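Local coordinates for membrane lipoprotein family protein (PDB 4PEV) that binds adenosine and probably serves as the solute-binding lipoprotein of an ABC transporter, perhaps one for nucleosides, at residues C[201-206]-C[406-411]. Sequence-based numbering, arbitrary orientation.
Sequences FHIGYL and SIIEEL
The His202 ring lies with one face under the CD1 methyl of Ile408. That methyl sits 3.8 Å from the ring centroid and 3° off the ring normal, a CH-pi contact. The ring also stacks with Trp224. ND1 and Tyr404 OH share a hydrogen bond; Tyr404 lies on the same helix as Ile408. The ring is put there by a first torsion that sets CG anti to the backbone N (chi1 -172°).

The same Ile408 methyl also touches Ile203, with CD1 3.9 Å from Ile203 CG1. The CG2 methyl of Ile408 lies 3.9 Å from Leu206 CD2, so this one isoleucine meets three residues of helix 196-214. Ile407 crosses Ile203 at about a right angle, its CG2 3.9 Å from Ile203 CG1. Leu206 and Leu411 pass each other in opposite directions. The two segments run nearly parallel, their axes 9° apart and 10.2 Å at closest approach.

Replacing His202 with an alanine would probably leave the Ile408 methyl without its ring face and Tyr404 OH without this bond.

The contact packs the C-terminal helix 401-412 onto helix 196-214 of the domain built on the mixed sheet, one of the two domains of this periplasmic-binding-protein fold. On another side of helix 196-214, Phe201 touches the bound adenosine. No hydrogen bond joins the two segments directly; Leu411 O is held by Gln210 NE2, farther along helix 196-214. All six touching residues are buried. Their fit probably rests on apolar packing, with the His202–Tyr404 bond helping to set the turn of the ring.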
loop_
_atom_site.group_PDB
_atom_site.type_symbol
_atom_site.label_atom_id
_atom_site.label_comp_id
_atom_site.label_asym_id
_atom_site.label_seq_id
_atom_site.Cartn_x
_atom_site.Cartn_y
_atom_site.Cartn_z
ATOM N N PHE C 201 -4.009 7.578 0.372
ATOM C CA PHE C 201 -4.860 6.384 0.399
ATOM C C PHE C 201 -6.258 6.803 0.806
ATOM O O PHE C 201 -7.212 6.537 0.088
ATOM C CB PHE C 201 -4.346 5.303 1.380
ATOM C CG PHE C 201 -3.257 4.416 0.816
ATOM C CD1 PHE C 201 -3.551 3.438 -0.118
ATOM C CD2 PHE C 201 -1.933 4.547 1.238
ATOM C CE1 PHE C 201 -2.549 2.611 -0.624
ATOM C CE2 PHE C 201 -0.932 3.730 0.729
ATOM C CZ PHE C 201 -1.240 2.758 -0.199
ATOM N N HIS C 202 -6.361 7.466 1.958
ATOM C CA HIS C 202 -7.653 7.853 2.509
ATOM C C HIS C 202 -8.449 8.617 1.471
ATOM O O HIS C 202 -9.540 8.199 1.093
ATOM C CB HIS C 202 -7.495 8.695 3.772
ATOM C CG HIS C 202 -8.784 8.953 4.483
ATOM N ND1 HIS C 202 -8.858 9.713 5.629
ATOM C CD2 HIS C 202 -10.053 8.558 4.215
ATOM C CE1 HIS C 202 -10.114 9.765 6.045
ATOM N NE2 HIS C 202 -10.860 9.079 5.201
ATOM N N ILE C 203 -7.898 9.720 0.992
ATOM C CA ILE C 203 -8.567 10.523 -0.026
ATOM C C ILE C 203 -9.020 9.693 -1.220
ATOM O O ILE C 203 -10.124 9.867 -1.697
ATOM C CB ILE C 203 -7.645 11.656 -0.524
ATOM C CG1 ILE C 203 -7.584 12.767 0.524
ATOM C CG2 ILE C 203 -8.107 12.200 -1.874
ATOM C CD1 ILE C 203 -6.489 13.772 0.258
ATOM N N GLY C 204 -8.167 8.816 -1.718
ATOM C CA GLY C 204 -8.507 8.036 -2.900
ATOM C C GLY C 204 -9.586 7.010 -2.623
ATOM O O GLY C 204 -10.422 6.730 -3.477
ATOM N N TYR C 205 -9.568 6.454 -1.420
ATOM C CA TYR C 205 -10.487 5.402 -1.046
ATOM C C TYR C 205 -11.884 5.974 -0.892
ATOM O O TYR C 205 -12.835 5.408 -1.407
ATOM C CB TYR C 205 -10.005 4.721 0.244
ATOM C CG TYR C 205 -10.813 3.518 0.694
ATOM C CD1 TYR C 205 -11.037 2.431 -0.158
ATOM C CD2 TYR C 205 -11.333 3.451 1.987
ATOM C CE1 TYR C 205 -11.763 1.319 0.260
ATOM C CE2 TYR C 205 -12.058 2.340 2.414
ATOM C CZ TYR C 205 -12.267 1.280 1.546
ATOM O OH TYR C 205 -12.994 0.200 1.977
ATOM N N LEU C 206 -11.996 7.092 -0.184
ATOM C CA LEU C 206 -13.270 7.798 -0.025
ATOM C C LEU C 206 -13.783 8.315 -1.356
ATOM O O LEU C 206 -14.968 8.200 -1.671
ATOM C CB LEU C 206 -13.105 8.985 0.916
ATOM C CG LEU C 206 -14.355 9.780 1.307
ATOM C CD1 LEU C 206 -15.482 8.919 1.867
ATOM C CD2 LEU C 206 -13.954 10.837 2.320
ATOM N N SER C 406 -9.718 18.905 5.144
ATOM C CA SER C 406 -10.870 19.551 4.520
ATOM C C SER C 406 -11.233 18.923 3.167
ATOM O O SER C 406 -12.380 18.999 2.753
ATOM C CB SER C 406 -10.675 21.071 4.420
ATOM O OG SER C 406 -9.411 21.382 3.883
ATOM N N ILE C 407 -10.286 18.290 2.485
ATOM C CA ILE C 407 -10.656 17.449 1.340
ATOM C C ILE C 407 -11.622 16.324 1.765
ATOM O O ILE C 407 -12.558 16.002 1.036
ATOM C CB ILE C 407 -9.431 16.842 0.626
ATOM C CG1 ILE C 407 -8.631 17.946 -0.083
ATOM C CG2 ILE C 407 -9.865 15.774 -0.382
ATOM C CD1 ILE C 407 -7.331 17.492 -0.729
ATOM N N ILE C 408 -11.405 15.746 2.940
ATOM C CA ILE C 408 -12.298 14.723 3.459
ATOM C C ILE C 408 -13.697 15.272 3.800
ATOM O O ILE C 408 -14.693 14.626 3.465
ATOM C CB ILE C 408 -11.685 14.019 4.695
ATOM C CG1 ILE C 408 -10.352 13.353 4.324
ATOM C CG2 ILE C 408 -12.665 13.013 5.308
ATOM C CD1 ILE C 408 -10.432 12.396 3.156
ATOM N N GLU C 409 -13.778 16.432 4.469
ATOM C CA GLU C 409 -15.075 17.112 4.715
ATOM C C GLU C 409 -15.888 17.210 3.425
ATOM O O GLU C 409 -17.099 16.946 3.404
ATOM C CB GLU C 409 -14.873 18.537 5.248
ATOM C CG GLU C 409 -14.671 18.680 6.756
ATOM C CD GLU C 409 -14.181 20.084 7.167
ATOM O OE1 GLU C 409 -14.713 21.114 6.668
ATOM O OE2 GLU C 409 -13.246 20.164 7.999
ATOM N N GLU C 410 -15.188 17.591 2.358
ATOM C CA GLU C 410 -15.783 17.835 1.054
ATOM C C GLU C 410 -16.213 16.557 0.367
ATOM O O GLU C 410 -17.295 16.501 -0.198
ATOM C CB GLU C 410 -14.794 18.590 0.144
ATOM C CG GLU C 410 -14.442 20.005 0.604
ATOM C CD GLU C 410 -15.668 20.881 0.811
ATOM O OE1 GLU C 410 -16.591 20.850 -0.042
ATOM O OE2 GLU C 410 -15.709 21.595 1.835
ATOM N N LEU C 411 -15.356 15.541 0.397
ATOM C CA LEU C 411 -15.711 14.210 -0.124
ATOM C C LEU C 411 -16.844 13.560 0.669
ATOM O O LEU C 411 -17.744 12.969 0.083
ATOM C CB LEU C 411 -14.499 13.289 -0.129
ATOM C CG LEU C 411 -13.430 13.648 -1.154
ATOM C CD1 LEU C 411 -12.309 12.624 -1.113
ATOM C CD2 LEU C 411 -14.011 13.709 -2.547
#